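Local coordinates for protein predicted component of a thermophile-specific DNA repair system, contains a RAMP domain (Methanopyrus kandleri, PDB 4N0L) that is a Csm3 protein of the type III-A CRISPR system that has an RRM-like fold, binds RNA, probably the crRNA, and carries a zinc ion, at residues G289-E300 against E312-R323. Numbering follows the deposited sequence.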
ATOM      1  N   GLY A 289      23.863   6.223  13.783  1.00 82.66           N
ATOM      2  CA  GLY A 289      23.173   5.210  13.015  1.00 74.83           C
ATOM      3  C   GLY A 289      22.794   3.928  13.718  1.00 67.96           C
ATOM      4  O   GLY A 289      23.583   3.353  14.465  1.00 69.05           O
ATOM      5  N   GLU A 290      21.567   3.486  13.478  1.00 59.63           N
ATOM      6  CA  GLU A 290      21.144   2.154  13.874  1.00 51.12           C
ATOM      7  C   GLU A 290      21.085   1.326  12.599  1.00 44.41           C
ATOM      8  O   GLU A 290      20.427   1.718  11.637  1.00 45.01           O
ATOM      9  CB  GLU A 290      19.793   2.172  14.594  1.00 51.67           C
ATOM     10  CG  GLU A 290      19.660   3.245  15.661  1.00 52.23           C
ATOM     11  CD  GLU A 290      18.540   2.955  16.644  1.00 55.50           C
ATOM     12  OE1 GLU A 290      18.450   3.661  17.668  1.00 58.76           O
ATOM     13  OE2 GLU A 290      17.752   2.018  16.393  1.00 56.93           O
ATOM     14  N   GLY A 291      21.782   0.196  12.578  1.00 38.01           N
ATOM     15  CA  GLY A 291      21.802  -0.631  11.387  1.00 30.33           C
ATOM     16  C   GLY A 291      20.754  -1.727  11.397  1.00 33.34           C
ATOM     17  O   GLY A 291      20.359  -2.220  12.455  1.00 30.69           O
ATOM     18  N   PHE A 292      20.300  -2.100  10.203  1.00 33.67           N
ATOM     19  CA  PHE A 292      19.351  -3.191  10.039  1.00 31.85           C
ATOM     20  C   PHE A 292      19.357  -3.698   8.601  1.00 30.64           C
ATOM     21  O   PHE A 292      19.359  -2.902   7.661  1.00 27.83           O
ATOM     22  CB  PHE A 292      17.936  -2.751  10.430  1.00 29.68           C
ATOM     23  CG  PHE A 292      16.938  -3.875  10.455  1.00 27.35           C
ATOM     24  CD1 PHE A 292      16.811  -4.679  11.577  1.00 27.34           C
ATOM     25  CD2 PHE A 292      16.133  -4.133   9.357  1.00 24.73           C
ATOM     26  CE1 PHE A 292      15.898  -5.721  11.606  1.00 23.16           C
ATOM     27  CE2 PHE A 292      15.219  -5.173   9.380  1.00 27.05           C
ATOM     28  CZ  PHE A 292      15.103  -5.969  10.506  1.00 24.53           C
ATOM     29  N   PRO A 293      19.359  -5.029   8.428  1.00 25.81           N
ATOM     30  CA  PRO A 293      19.464  -5.989   9.529  1.00 26.66           C
ATOM     31  C   PRO A 293      20.914  -6.288   9.904  1.00 30.37           C
ATOM     32  O   PRO A 293      21.751  -6.497   9.025  1.00 35.66           O
ATOM     33  CB  PRO A 293      18.783  -7.234   8.962  1.00 28.92           C
ATOM     34  CG  PRO A 293      19.089  -7.168   7.505  1.00 30.32           C
ATOM     35  CD  PRO A 293      19.090  -5.699   7.142  1.00 26.65           C
ATOM     36  N   GLU A 294      21.208  -6.285  11.200  1.00 26.45           N
ATOM     37  CA  GLU A 294      22.525  -6.689  11.676  1.00 28.39           C
ATOM     38  C   GLU A 294      22.563  -8.203  11.869  1.00 31.10           C
ATOM     39  O   GLU A 294      21.538  -8.873  11.733  1.00 28.19           O
ATOM     40  CB  GLU A 294      22.875  -5.955  12.970  1.00 32.06           C
ATOM     41  CG  GLU A 294      23.216  -4.488  12.744  1.00 39.65           C
ATOM     42  CD  GLU A 294      23.223  -3.676  14.023  1.00 51.68           C
ATOM     43  OE1 GLU A 294      22.809  -4.210  15.073  1.00 56.46           O
ATOM     44  OE2 GLU A 294      23.642  -2.499  13.977  1.00 55.90           O
ATOM     45  N   GLU A 295      23.747  -8.738  12.159  1.00 35.19           N
ATOM     46  CA  GLU A 295      23.916 -10.176  12.347  1.00 35.95           C
ATOM     47  C   GLU A 295      22.965 -10.711  13.412  1.00 30.86           C
ATOM     48  O   GLU A 295      22.393 -11.791  13.262  1.00 29.98           O
ATOM     49  CB  GLU A 295      25.362 -10.514  12.716  1.00 43.65           C
ATOM     50  CG  GLU A 295      25.668 -12.005  12.651  1.00 53.85           C
ATOM     51  CD  GLU A 295      27.100 -12.335  13.028  1.00 63.08           C
ATOM     52  OE1 GLU A 295      27.761 -11.489  13.668  1.00 65.15           O
ATOM     53  OE2 GLU A 295      27.566 -13.442  12.682  1.00 66.78           O
ATOM     54  N   GLU A 296      22.813  -9.951  14.491  1.00 27.78           N
ATOM     55  CA  GLU A 296      21.902 -10.316  15.568  1.00 27.50           C
ATOM     56  C   GLU A 296      20.469 -10.479  15.055  1.00 31.82           C
ATOM     57  O   GLU A 296      19.775 -11.419  15.438  1.00 31.12           O
ATOM     58  CB  GLU A 296      21.948  -9.274  16.686  1.00 24.03           C
ATOM     59  CG  GLU A 296      21.019  -9.579  17.848  1.00 28.62           C
ATOM     60  CD  GLU A 296      21.209  -8.632  19.016  1.00 34.05           C
ATOM     61  OE1 GLU A 296      20.338  -8.616  19.910  1.00 38.74           O
ATOM     62  OE2 GLU A 296      22.235  -7.917  19.050  1.00 34.05           O
ATOM     63  N   ASP A 297      20.036  -9.562  14.189  1.00 30.04           N
ATOM     64  CA  ASP A 297      18.694  -9.611  13.609  1.00 24.10           C
ATOM     65  C   ASP A 297      18.483 -10.880  12.789  1.00 24.92           C
ATOM     66  O   ASP A 297      17.393 -11.452  12.781  1.00 25.93           O
ATOM     67  CB  ASP A 297      18.425  -8.389  12.723  1.00 23.17           C
ATOM     68  CG  ASP A 297      18.486  -7.080  13.487  1.00 24.65           C
ATOM     69  OD1 ASP A 297      17.670  -6.886  14.412  1.00 23.66           O
ATOM     70  OD2 ASP A 297      19.337  -6.234  13.143  1.00 30.28           O
ATOM     71  N   LYS A 298      19.529 -11.302  12.085  1.00 27.54           N
ATOM     72  CA  LYS A 298      19.464 -12.484  11.229  1.00 28.73           C
ATOM     73  C   LYS A 298      19.340 -13.766  12.050  1.00 31.77           C
ATOM     74  O   LYS A 298      18.555 -14.653  11.713  1.00 35.29           O
ATOM     75  CB  LYS A 298      20.693 -12.548  10.322  1.00 28.16           C
ATOM     76  CG  LYS A 298      20.828 -11.343   9.404  1.00 30.40           C
ATOM     77  CD  LYS A 298      22.088 -11.409   8.560  1.00 32.08           C
ATOM     78  CE  LYS A 298      22.306 -10.100   7.817  1.00 33.84           C
ATOM     79  NZ  LYS A 298      23.484 -10.152   6.910  1.00 39.35           N
ATOM     80  N   ASP A 299      20.125 -13.862  13.119  1.00 31.69           N
ATOM     81  CA  ASP A 299      20.045 -15.000  14.033  1.00 33.73           C
ATOM     82  C   ASP A 299      18.678 -15.060  14.709  1.00 38.00           C
ATOM     83  O   ASP A 299      18.105 -16.135  14.880  1.00 42.92           O
ATOM     84  CB  ASP A 299      21.151 -14.935  15.089  1.00 29.33           C
ATOM     85  CG  ASP A 299      22.538 -15.128  14.502  1.00 33.35           C
ATOM     86  OD1 ASP A 299      22.643 -15.589  13.346  1.00 32.01           O
ATOM     87  OD2 ASP A 299      23.526 -14.831  15.205  1.00 38.76           O
ATOM     88  N   GLU A 300      18.171 -13.896  15.105  1.00 34.19           N
ATOM     89  CA  GLU A 300      16.860 -13.791  15.739  1.00 36.58           C
ATOM     90  C   GLU A 300      15.703 -14.146  14.804  1.00 38.74           C
ATOM     91  O   GLU A 300      14.676 -14.650  15.256  1.00 41.05           O
ATOM     92  CB  GLU A 300      16.645 -12.378  16.294  1.00 39.22           C
ATOM     93  CG  GLU A 300      17.515 -12.022  17.494  1.00 43.46           C
ATOM     94  CD  GLU A 300      17.125 -12.769  18.755  1.00 49.34           C
ATOM     95  OE1 GLU A 300      16.026 -13.361  18.790  1.00 53.17           O
ATOM     96  OE2 GLU A 300      17.923 -12.766  19.715  1.00 51.55           O
ATOM     97  N   GLU A 312      22.462  -6.937   3.394  1.00 42.63           N
ATOM     98  CA  GLU A 312      23.526  -6.262   4.097  1.00 45.64           C
ATOM     99  C   GLU A 312      22.847  -5.181   4.928  1.00 38.90           C
ATOM    100  O   GLU A 312      21.771  -4.719   4.586  1.00 37.93           O
ATOM    101  CB  GLU A 312      24.505  -5.661   3.097  1.00 56.95           C
ATOM    102  CG  GLU A 312      25.969  -5.874   3.432  1.00 70.50           C
ATOM    103  CD  GLU A 312      26.345  -7.328   3.640  1.00 82.05           C
ATOM    104  OE1 GLU A 312      26.793  -7.971   2.673  1.00 87.70           O
ATOM    105  OE2 GLU A 312      26.217  -7.826   4.774  1.00 84.15           O
ATOM    106  N   ALA A 313      23.452  -4.797   6.035  1.00 34.69           N
ATOM    107  CA  ALA A 313      22.820  -3.830   6.915  1.00 34.74           C
ATOM    108  C   ALA A 313      22.793  -2.428   6.321  1.00 35.81           C
ATOM    109  O   ALA A 313      23.709  -2.016   5.631  1.00 34.99           O
ATOM    110  CB  ALA A 313      23.497  -3.824   8.269  1.00 30.36           C
ATOM    111  N   GLU A 314      21.721  -1.702   6.592  1.00 36.65           N
ATOM    112  CA  GLU A 314      21.624  -0.312   6.172  1.00 41.92           C
ATOM    113  C   GLU A 314      21.514   0.609   7.360  1.00 40.90           C
ATOM    114  O   GLU A 314      21.020   0.238   8.429  1.00 39.21           O
ATOM    115  CB  GLU A 314      20.430  -0.057   5.252  1.00 46.77           C
ATOM    116  CG  GLU A 314      20.769   0.254   3.792  1.00 54.75           C
ATOM    117  CD  GLU A 314      20.698  -0.944   2.885  1.00 66.76           C
ATOM    118  OE1 GLU A 314      19.607  -1.528   2.753  1.00 73.48           O
ATOM    119  OE2 GLU A 314      21.718  -1.258   2.241  1.00 70.12           O
ATOM    120  N   ARG A 315      21.985   1.828   7.144  1.00 42.66           N
ATOM    121  CA  ARG A 315      22.020   2.829   8.185  1.00 45.04           C
ATOM    122  C   ARG A 315      20.724   3.619   8.265  1.00 44.02           C
ATOM    123  O   ARG A 315      20.241   4.164   7.272  1.00 45.71           O
ATOM    124  CB  ARG A 315      23.200   3.776   7.962  1.00 52.65           C
ATOM    125  CG  ARG A 315      24.553   3.230   8.387  1.00 61.65           C
ATOM    126  CD  ARG A 315      25.697   4.015   7.761  1.00 69.87           C
ATOM    127  NE  ARG A 315      26.938   3.805   8.502  1.00 78.59           N
ATOM    128  CZ  ARG A 315      28.162   3.788   7.982  1.00 83.59           C
ATOM    129  NH1 ARG A 315      28.354   3.928   6.675  1.00 87.21           N
ATOM    130  NH2 ARG A 315      29.202   3.608   8.786  1.00 82.64           N
ATOM    131  N   TYR A 316      20.164   3.667   9.469  1.00 38.67           N
ATOM    132  CA  TYR A 316      18.969   4.453   9.729  1.00 35.82           C
ATOM    133  C   TYR A 316      19.178   5.326  10.956  1.00 40.84           C
ATOM    134  O   TYR A 316      20.176   5.186  11.664  1.00 45.76           O
ATOM    135  CB  TYR A 316      17.755   3.543   9.923  1.00 37.78           C
ATOM    136  CG  TYR A 316      17.481   2.633   8.749  1.00 37.42           C
ATOM    137  CD1 TYR A 316      16.752   3.080   7.654  1.00 36.97           C
ATOM    138  CD2 TYR A 316      17.941   1.322   8.739  1.00 34.55           C
ATOM    139  CE1 TYR A 316      16.496   2.250   6.579  1.00 35.83           C
ATOM    140  CE2 TYR A 316      17.690   0.484   7.670  1.00 38.35           C
ATOM    141  CZ  TYR A 316      16.965   0.953   6.593  1.00 38.54           C
ATOM    142  OH  TYR A 316      16.712   0.122   5.527  1.00 37.19           O
ATOM    143  N   GLU A 317      18.235   6.226  11.210  1.00 41.36           N
ATOM    144  CA  GLU A 317      18.289   7.046  12.409  1.00 39.39           C
ATOM    145  C   GLU A 317      17.776   6.248  13.595  1.00 39.09           C
ATOM    146  O   GLU A 317      18.423   6.178  14.640  1.00 44.03           O
ATOM    147  CB  GLU A 317      17.472   8.325  12.230  1.00 41.92           C
ATOM    148  CG  GLU A 317      17.480   9.238  13.441  1.00 43.55           C
ATOM    149  CD  GLU A 317      16.719  10.525  13.199  1.00 48.94           C
ATOM    150  OE1 GLU A 317      16.528  11.293  14.165  1.00 55.08           O
ATOM    151  OE2 GLU A 317      16.315  10.769  12.041  1.00 45.53           O
ATOM    152  N   ILE A 318      16.610   5.639  13.420  1.00 39.52           N
ATOM    153  CA  ILE A 318      15.993   4.828  14.459  1.00 39.74           C
ATOM    154  C   ILE A 318      15.372   3.580  13.843  1.00 38.74           C
ATOM    155  O   ILE A 318      14.649   3.662  12.851  1.00 40.38           O
ATOM    156  CB  ILE A 318      14.921   5.618  15.234  1.00 43.04           C
ATOM    157  CG1 ILE A 318      15.581   6.676  16.122  1.00 51.09           C
ATOM    158  CG2 ILE A 318      14.067   4.687  16.076  1.00 40.93           C
ATOM    159  CD1 ILE A 318      14.605   7.530  16.895  1.00 56.95           C
ATOM    160  N   VAL A 319      15.669   2.426  14.431  1.00 36.45           N
ATOM    161  CA  VAL A 319      15.104   1.163  13.976  1.00 29.48           C
ATOM    162  C   VAL A 319      14.162   0.591  15.028  1.00 32.28           C
ATOM    163  O   VAL A 319      14.577   0.306  16.152  1.00 38.72           O
ATOM    164  CB  VAL A 319      16.205   0.127  13.664  1.00 29.44           C
ATOM    165  CG1 VAL A 319      15.596  -1.247  13.408  1.00 30.72           C
ATOM    166  CG2 VAL A 319      17.044   0.579  12.474  1.00 26.84           C
ATOM    167  N   ILE A 320      12.892   0.441  14.667  1.00 27.25           N
ATOM    168  CA  ILE A 320      11.917  -0.172  15.562  1.00 23.47           C
ATOM    169  C   ILE A 320      11.719  -1.635  15.184  1.00 30.05           C
ATOM    170  O   ILE A 320      11.128  -1.941  14.149  1.00 32.98           O
ATOM    171  CB  ILE A 320      10.553   0.541  15.512  1.00 29.97           C
ATOM    172  CG1 ILE A 320      10.719   2.052  15.690  1.00 39.16           C
ATOM    173  CG2 ILE A 320       9.613  -0.042  16.563  1.00 22.16           C
ATOM    174  CD1 ILE A 320      11.343   2.442  17.008  1.00 47.58           C
ATOM    175  N   ARG A 321      12.206  -2.535  16.031  1.00 25.09           N
ATOM    176  CA  ARG A 321      12.117  -3.964  15.765  1.00 22.68           C
ATOM    177  C   ARG A 321      10.890  -4.560  16.430  1.00 25.09           C
ATOM    178  O   ARG A 321      10.430  -4.063  17.459  1.00 29.42           O
ATOM    179  CB  ARG A 321      13.371  -4.689  16.261  1.00 27.57           C
ATOM    180  CG  ARG A 321      14.652  -4.291  15.554  1.00 28.42           C
ATOM    181  CD  ARG A 321      15.876  -4.770  16.321  1.00 24.29           C
ATOM    182  NE  ARG A 321      17.085  -4.658  15.512  1.00 25.25           N
ATOM    183  CZ  ARG A 321      17.840  -3.567  15.450  1.00 26.55           C
ATOM    184  NH1 ARG A 321      18.924  -3.546  14.687  1.00 28.48           N
ATOM    185  NH2 ARG A 321      17.504  -2.492  16.148  1.00 28.70           N
ATOM    186  N   ALA A 322      10.349  -5.613  15.828  1.00 23.48           N
ATOM    187  CA  ALA A 322       9.286  -6.387  16.455  1.00 30.88           C
ATOM    188  C   ALA A 322       9.794  -6.898  17.796  1.00 39.35           C
ATOM    189  O   ALA A 322       9.056  -6.963  18.781  1.00 37.60           O
ATOM    190  CB  ALA A 322       8.857  -7.537  15.565  1.00 25.66           C
ATOM    191  N   ARG A 323      11.073  -7.263  17.803  1.00 46.08           N
ATOM    192  CA  ARG A 323      11.771  -7.758  18.982  1.00 49.45           C
ATOM    193  C   ARG A 323      11.796  -6.730  20.120  1.00 48.03           C
ATOM    194  O   ARG A 323      11.847  -7.096  21.294  1.00 49.47           O
ATOM    195  CB  ARG A 323      13.194  -8.163  18.567  1.00 49.93           C
ATOM    196  CG  ARG A 323      14.250  -8.195  19.658  1.00 52.85           C
ATOM    197  CD  ARG A 323      15.597  -8.593  19.062  1.00 52.49           C
ATOM    198  NE  ARG A 323      16.582  -7.517  19.116  1.00 53.05           N
ATOM    199  CZ  ARG A 323      17.566  -7.359  18.234  1.00 54.83           C
ATOM    200  NH1 ARG A 323      17.686  -8.201  17.217  1.00 53.73           N
ATOM    201  NH2 ARG A 323      18.422  -6.354  18.363  1.00 59.16           N
TER
HETATM  202  O   HOH W   1      17.268  -2.552   5.487  1.00 25.41           O
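D297, on the first turn of helix 295-300, meets R321 of strand 318-321 side-on: NE of R321 gives a 2.6 Å bond to OD1 of D297 and NH1 a 3.1 Å bond to OD2. Both oxygens use their syn lone pairs, and carboxylate and guanidinium lie nearly coplanar, 10° apart. The anti lone pair of D297 OD2 takes the backbone N of E294, the N-cap residue, at 2.7 Å, which ties the salt bridge to the helix start. R323 adds a second arginine, its NH1 3.1 Å from D297 OD1. Its guanidinium is sandwiched: CD of R321 lies over one face, and on the other the E296 carboxylate stacks almost parallel, E296 OE1 3.3 Å from R323 NH2, a charge contact to which no N-H points. The R321 guanidinium has V319 CG1 over one face and presents NH1 to the edge of the F292 ring, the planes 72° apart. The F292 ring, swung away from its own backbone N (chi1 -173°), lies against A274 and C276 of strand 268-278. Nearby, the two-stranded antiparallel sheet of 290-292 and 314-316 is held by four backbone bonds, and the backbone N of V319 donates to E290 OE2 at 2.9 Å, coming from above the carboxylate plane. A water joins F292 O to Y316 OH. R321 and R323 probably favour the charged form of buried D297, which with E296 balances them and pins the helix start to the outermost strand, within this chain, of the five-stranded sheet.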